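Local coordinates for 3-dehydroquinate dehydratase (Aquifex aeolicus, PDB 2EGZ), which probably catalyses the cis-dehydration of 3-dehydroquinate to 3-dehydroshikimate, the third step of the chorismate pathway, through a Schiff-base intermediate, at residues V145-N148 with D152-R155; I168-G173 with I178-G183. One frame throughout, in Å; residues are numbered along the deposited sequence.

Contact 1 of 2, residues V145-N148 with D152-R155; sequences VKAN and DVAR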
ATOM      1  N   VAL B 145      10.358  -8.949  -4.600  1.00 12.17           N
ATOM      2  CA  VAL B 145       9.439  -9.796  -3.840  1.00 12.20           C
ATOM      3  C   VAL B 145      10.088 -11.070  -3.300  1.00 13.13           C
ATOM      4  O   VAL B 145      10.933 -11.680  -3.958  1.00 12.41           O
ATOM      5  CB  VAL B 145       8.225 -10.195  -4.712  1.00 12.57           C
ATOM      6  CG1 VAL B 145       7.463  -8.950  -5.143  1.00 12.06           C
ATOM      7  CG2 VAL B 145       8.697 -10.974  -5.946  1.00 11.79           C
ATOM      8  N   LYS B 146       9.679 -11.473  -2.101  1.00 12.46           N
ATOM      9  CA  LYS B 146      10.237 -12.666  -1.481  1.00 13.84           C
ATOM     10  C   LYS B 146       9.763 -13.942  -2.155  1.00 13.32           C
ATOM     11  O   LYS B 146       8.562 -14.156  -2.346  1.00 12.15           O
ATOM     12  CB  LYS B 146       9.878 -12.733   0.007  1.00 15.63           C
ATOM     13  CG  LYS B 146      10.435 -13.979   0.696  1.00 16.42           C
ATOM     14  CD  LYS B 146      10.064 -14.048   2.170  1.00 22.70           C
ATOM     15  CE  LYS B 146      10.614 -15.320   2.814  1.00 21.80           C
ATOM     16  NZ  LYS B 146      10.194 -15.457   4.237  1.00 23.78           N
ATOM     17  N   ALA B 147      10.719 -14.788  -2.515  1.00 12.02           N
ATOM     18  CA  ALA B 147      10.403 -16.061  -3.135  1.00 13.64           C
ATOM     19  C   ALA B 147      10.319 -17.082  -2.005  1.00 14.28           C
ATOM     20  O   ALA B 147      11.190 -17.130  -1.130  1.00 13.48           O
ATOM     21  CB  ALA B 147      11.495 -16.456  -4.134  1.00 14.11           C
ATOM     22  N   ASN B 148       9.263 -17.885  -2.015  1.00 13.89           N
ATOM     23  CA  ASN B 148       9.081 -18.902  -0.989  1.00 13.96           C
ATOM     24  C   ASN B 148       9.322 -20.294  -1.571  1.00 14.89           C
ATOM     25  O   ASN B 148       9.032 -21.317  -0.935  1.00 13.32           O
ATOM     26  CB  ASN B 148       7.677 -18.788  -0.391  1.00 14.29           C
ATOM     27  CG  ASN B 148       7.503 -17.523   0.433  1.00 15.06           C
ATOM     28  OD1 ASN B 148       6.758 -16.617   0.057  1.00 17.44           O
ATOM     29  ND2 ASN B 148       8.207 -17.451   1.557  1.00 13.83           N
ATOM     30  N   ASP B 152       8.772 -19.724  -7.473  1.00 12.79           N
ATOM     31  CA  ASP B 152       8.462 -18.295  -7.373  1.00 12.82           C
ATOM     32  C   ASP B 152       9.482 -17.454  -8.132  1.00 11.09           C
ATOM     33  O   ASP B 152       9.153 -16.389  -8.659  1.00 11.77           O
ATOM     34  CB  ASP B 152       8.450 -17.822  -5.910  1.00 12.84           C
ATOM     35  CG  ASP B 152       7.161 -18.159  -5.184  1.00 15.47           C
ATOM     36  OD1 ASP B 152       6.129 -18.396  -5.852  1.00 14.30           O
ATOM     37  OD2 ASP B 152       7.179 -18.157  -3.932  1.00 14.68           O
ATOM     38  N   VAL B 153      10.723 -17.925  -8.166  1.00 10.37           N
ATOM     39  CA  VAL B 153      11.791 -17.207  -8.859  1.00  9.74           C
ATOM     40  C   VAL B 153      11.574 -17.334 -10.358  1.00  9.83           C
ATOM     41  O   VAL B 153      11.544 -16.341 -11.077  1.00  8.94           O
ATOM     42  CB  VAL B 153      13.175 -17.790  -8.509  1.00 10.61           C
ATOM     43  CG1 VAL B 153      14.276 -16.966  -9.175  1.00 11.72           C
ATOM     44  CG2 VAL B 153      13.358 -17.813  -7.001  1.00 12.20           C
ATOM     45  N   ALA B 154      11.407 -18.568 -10.820  1.00  8.24           N
ATOM     46  CA  ALA B 154      11.185 -18.827 -12.233  1.00  9.92           C
ATOM     47  C   ALA B 154       9.974 -18.039 -12.729  1.00 10.06           C
ATOM     48  O   ALA B 154      10.006 -17.446 -13.808  1.00 11.01           O
ATOM     49  CB  ALA B 154      10.972 -20.329 -12.452  1.00 11.89           C
ATOM     50  N   ARG B 155       8.912 -18.026 -11.925  1.00  9.93           N
ATOM     51  CA  ARG B 155       7.677 -17.333 -12.283  1.00 11.40           C
ATOM     52  C   ARG B 155       7.875 -15.826 -12.438  1.00 10.07           C
ATOM     53  O   ARG B 155       7.452 -15.239 -13.434  1.00  9.41           O
ATOM     54  CB  ARG B 155       6.596 -17.630 -11.233  1.00 12.74           C
ATOM     55  CG  ARG B 155       5.187 -17.205 -11.631  1.00 14.03           C
ATOM     56  CD  ARG B 155       4.146 -17.939 -10.785  1.00 14.78           C
ATOM     57  NE  ARG B 155       4.282 -17.659  -9.357  1.00 13.92           N
ATOM     58  CZ  ARG B 155       3.893 -16.529  -8.769  1.00 13.25           C
ATOM     59  NH1 ARG B 155       4.061 -16.368  -7.462  1.00 14.09           N
ATOM     60  NH2 ARG B 155       3.338 -15.560  -9.486  1.00 13.52           N
TER
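Asp152, in the first turn of helix 150-160, reaches back to the chain that has just left strand 140-146 and takes a hydrogen bond from a backbone amide there. Asn148 N gives its proton to Asp152 OD2 over 2.8 Å, with an N-H...O angle of 162°. The oxygen receives it on its anti lone pair, the one turned away from OD1. With chi1 at -80°, CG of Asp152 stands beside its own backbone N and opposite the carbonyl carbon, which brings OD2 to the Asn148 amide.

The close packing lies next to this bond and is built on one small side chain. Ala147 CB sits 3.8 Å from Asp152 CB and 3.7 Å from Val153 CG2, so the methyl group fills the angle between two successive helix residues. Ala147 and Val153 are both buried, and the main chain of Ala147 is still hydrogen-bonded to Met172 of the next strand.

Toward Asn148 the contact opens to solvent. Here the side chain of Asn148 approaches through CB, 3.6 Å from Asp152 OD2. The second carboxylate oxygen is turned along the helix instead, where Arg155 NH1 forms a salt bridge and a weak hydrogen bond with Asp152 OD1 at 3.3 Å. That guanidinium is also bonded to the main-chain oxygens of Thr121 and Pro122 and to Asn124 OD1, at the start of helix 124-136, and this probably helps to steady the carboxylate. A helix whose first turn packs back on the loop leading into it is characteristic of the beta-to-alpha connection of a beta-alpha-beta unit, here one of those making up the TIM barrel of type I dehydroquinase.

Contact 2 of 2, residues I168-G173 with I178-G183; sequences ILISMG and ISRLAG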
ATOM      1  N   ILE B 168      13.710  -3.835 -13.382  1.00 10.39           N
ATOM      2  CA  ILE B 168      14.595  -4.304 -12.319  1.00 10.06           C
ATOM      3  C   ILE B 168      13.821  -5.398 -11.604  1.00 10.57           C
ATOM      4  O   ILE B 168      12.745  -5.151 -11.054  1.00 10.94           O
ATOM      5  CB  ILE B 168      14.938  -3.170 -11.332  1.00 11.00           C
ATOM      6  CG1 ILE B 168      15.740  -2.085 -12.061  1.00 11.79           C
ATOM      7  CG2 ILE B 168      15.720  -3.728 -10.139  1.00 11.18           C
ATOM      8  CD1 ILE B 168      15.848  -0.770 -11.283  1.00 12.53           C
ATOM      9  N   LEU B 169      14.363  -6.610 -11.628  1.00  9.30           N
ATOM     10  CA  LEU B 169      13.701  -7.751 -11.012  1.00  9.20           C
ATOM     11  C   LEU B 169      14.529  -8.352  -9.901  1.00 11.52           C
ATOM     12  O   LEU B 169      15.703  -8.663 -10.097  1.00 12.01           O
ATOM     13  CB  LEU B 169      13.444  -8.819 -12.069  1.00 10.30           C
ATOM     14  CG  LEU B 169      12.648  -8.323 -13.274  1.00 10.88           C
ATOM     15  CD1 LEU B 169      12.619  -9.403 -14.339  1.00 13.95           C
ATOM     16  CD2 LEU B 169      11.241  -7.947 -12.826  1.00 11.45           C
ATOM     17  N   ILE B 170      13.912  -8.535  -8.740  1.00 10.30           N
ATOM     18  CA  ILE B 170      14.622  -9.111  -7.610  1.00 11.42           C
ATOM     19  C   ILE B 170      13.751 -10.075  -6.823  1.00 12.58           C
ATOM     20  O   ILE B 170      12.678  -9.698  -6.349  1.00 11.64           O
ATOM     21  CB  ILE B 170      15.097  -8.020  -6.625  1.00 13.00           C
ATOM     22  CG1 ILE B 170      15.972  -7.000  -7.353  1.00 14.64           C
ATOM     23  CG2 ILE B 170      15.884  -8.653  -5.485  1.00 13.79           C
ATOM     24  CD1 ILE B 170      16.226  -5.750  -6.562  1.00 17.03           C
ATOM     25  N   SER B 171      14.200 -11.321  -6.712  1.00 11.50           N
ATOM     26  CA  SER B 171      13.493 -12.307  -5.902  1.00 12.66           C
ATOM     27  C   SER B 171      14.318 -12.318  -4.621  1.00 12.50           C
ATOM     28  O   SER B 171      15.459 -12.785  -4.621  1.00 12.15           O
ATOM     29  CB  SER B 171      13.521 -13.697  -6.546  1.00 14.53           C
ATOM     30  OG  SER B 171      12.681 -13.749  -7.683  1.00 18.20           O
ATOM     31  N   MET B 172      13.755 -11.778  -3.543  1.00 11.83           N
ATOM     32  CA  MET B 172      14.456 -11.717  -2.266  1.00 12.56           C
ATOM     33  C   MET B 172      14.416 -13.059  -1.540  1.00 13.06           C
ATOM     34  O   MET B 172      13.586 -13.920  -1.845  1.00 14.18           O
ATOM     35  CB  MET B 172      13.846 -10.622  -1.378  1.00 11.60           C
ATOM     36  CG  MET B 172      13.915  -9.206  -1.970  1.00 13.38           C
ATOM     37  SD  MET B 172      13.261  -7.875  -0.897  1.00  6.84           S
ATOM     38  CE  MET B 172      11.497  -8.282  -0.897  1.00 14.59           C
ATOM     39  N   GLY B 173      15.326 -13.241  -0.588  1.00 12.53           N
ATOM     40  CA  GLY B 173      15.356 -14.484   0.162  1.00 13.71           C
ATOM     41  C   GLY B 173      16.369 -15.467  -0.382  1.00 14.70           C
ATOM     42  O   GLY B 173      16.947 -15.245  -1.445  1.00 14.52           O
ATOM     43  N   ILE B 178      19.703 -16.562  -7.015  1.00 11.53           N
ATOM     44  CA  ILE B 178      20.059 -16.691  -8.422  1.00 12.38           C
ATOM     45  C   ILE B 178      19.474 -15.572  -9.292  1.00 12.68           C
ATOM     46  O   ILE B 178      20.050 -15.224 -10.327  1.00 12.47           O
ATOM     47  CB  ILE B 178      19.604 -18.068  -8.982  1.00 12.41           C
ATOM     48  CG1 ILE B 178      20.092 -18.247 -10.420  1.00 14.02           C
ATOM     49  CG2 ILE B 178      18.093 -18.175  -8.931  1.00 13.36           C
ATOM     50  CD1 ILE B 178      21.594 -18.137 -10.576  1.00 14.22           C
ATOM     51  N   SER B 179      18.346 -14.998  -8.871  1.00 11.39           N
ATOM     52  CA  SER B 179      17.714 -13.928  -9.643  1.00 11.04           C
ATOM     53  C   SER B 179      18.591 -12.679  -9.691  1.00  9.74           C
ATOM     54  O   SER B 179      18.471 -11.858 -10.600  1.00 10.22           O
ATOM     55  CB  SER B 179      16.353 -13.554  -9.045  1.00 10.92           C
ATOM     56  OG  SER B 179      16.510 -12.798  -7.851  1.00 11.54           O
ATOM     57  N   ARG B 180      19.471 -12.532  -8.712  1.00  9.81           N
ATOM     58  CA  ARG B 180      20.341 -11.361  -8.670  1.00 10.69           C
ATOM     59  C   ARG B 180      21.384 -11.406  -9.781  1.00 10.91           C
ATOM     60  O   ARG B 180      21.894 -10.369 -10.212  1.00 11.83           O
ATOM     61  CB  ARG B 180      21.006 -11.262  -7.293  1.00 10.68           C
ATOM     62  CG  ARG B 180      19.988 -11.069  -6.173  1.00  9.79           C
ATOM     63  CD  ARG B 180      20.657 -10.884  -4.820  1.00 10.55           C
ATOM     64  NE  ARG B 180      19.668 -10.739  -3.755  1.00 10.89           N
ATOM     65  CZ  ARG B 180      19.053  -9.602  -3.442  1.00 13.02           C
ATOM     66  NH1 ARG B 180      19.323  -8.483  -4.106  1.00 13.20           N
ATOM     67  NH2 ARG B 180      18.159  -9.586  -2.468  1.00 11.58           N
ATOM     68  N   LEU B 181      21.687 -12.611 -10.255  1.00 10.82           N
ATOM     69  CA  LEU B 181      22.653 -12.780 -11.332  1.00 10.37           C
ATOM     70  C   LEU B 181      21.952 -13.020 -12.668  1.00 12.26           C
ATOM     71  O   LEU B 181      22.306 -12.414 -13.684  1.00 13.23           O
ATOM     72  CB  LEU B 181      23.580 -13.961 -11.028  1.00 12.10           C
ATOM     73  CG  LEU B 181      24.534 -14.365 -12.156  1.00 12.49           C
ATOM     74  CD1 LEU B 181      25.451 -13.196 -12.493  1.00 13.55           C
ATOM     75  CD2 LEU B 181      25.353 -15.571 -11.732  1.00 13.25           C
ATOM     76  N   ALA B 182      20.948 -13.893 -12.657  1.00  9.07           N
ATOM     77  CA  ALA B 182      20.220 -14.258 -13.871  1.00 10.50           C
ATOM     78  C   ALA B 182      19.203 -13.234 -14.372  1.00 10.73           C
ATOM     79  O   ALA B 182      18.756 -13.305 -15.519  1.00  9.40           O
ATOM     80  CB  ALA B 182      19.530 -15.606 -13.662  1.00 10.30           C
ATOM     81  N   GLY B 183      18.830 -12.292 -13.512  1.00  9.45           N
ATOM     82  CA  GLY B 183      17.859 -11.286 -13.900  1.00 12.09           C
ATOM     83  C   GLY B 183      18.212 -10.551 -15.179  1.00 11.44           C
ATOM     84  O   GLY B 183      17.327 -10.189 -15.954  1.00 12.66           O
TER
HETATM   85  O   HOH W   1      18.075  -9.173  -9.538  1.00 20.93           O
HETATM   86  O   HOH W   2      17.793 -12.930  -3.165  1.00 15.12           O
HETATM   87  O   HOH W   3      17.383 -11.305  -0.138  1.00 16.35           O
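Ser171, near the end of strand 168-172, meets Ser179 of the short helix 179-182, and one direct hydrogen bond joins the two segments. Ser171 N donates to Ser179 OG over 3.0 Å, at an angle of 158°. Ser179 holds OG between its backbone N and carbonyl carbon (chi1 75°), and from there the hydroxyl also bonds to Gly176 O in the intervening loop, so one side chain ties strand, loop and helix together.

Van der Waals contact comes in two places. Ser171 CB rests 3.8 Å from Ser179 CB. Farther into the barrel, Ile170 CG2 lies over one face of the Arg180 guanidinium, 3.7 Å from NH1. This is the strand-to-helix connection at the mouth of a TIM barrel, where the substrate site forms: Arg180 binds 3-dehydroquinate, and Ile170 lies close to Lys142, the Schiff-base lysine. The arginine chain is extended from CG to NE, and its NH2 is hydrogen-bonded to a tartrate, probably from the crystallisation liquor, which may mark the substrate pocket.

Water supplies the remaining bridges. One molecule donates to both Leu169 O and Ser179 O. A second accepts from Arg180 NE at 2.9 Å and lies within bonding distance of Ser171 O and Gly173 O. The third, in the guanidinium plane at its edge, takes protons from Arg180 NH2 (3.0 Å) and Gly173 N (2.9 Å), linking the arginine to the main chain at Gly173.

In the fold
The two contacts follow one another along the chain: contact 1 is complete before the chain reaches contact 2, and their centres lie about 9 Å apart. Helix 150-160 belongs to contact 1 and is followed along the chain, after a loop, by strand 168-172 of contact 2. Strands 140-146 and 168-172 are parallel neighbours in the barrel sheet, probably hydrogen-bonded from Val145 O to Met172 N and from Val145 N to Ile170 O. Val153 CA of contact 1 also packs on Ser171 OG of contact 2. Successive barrel units thus lie side by side: contact 1 lies farther from the chain centre (about 18 Å against 12 Å, centre to centre), while contact 2 brings Arg180 to the substrate site.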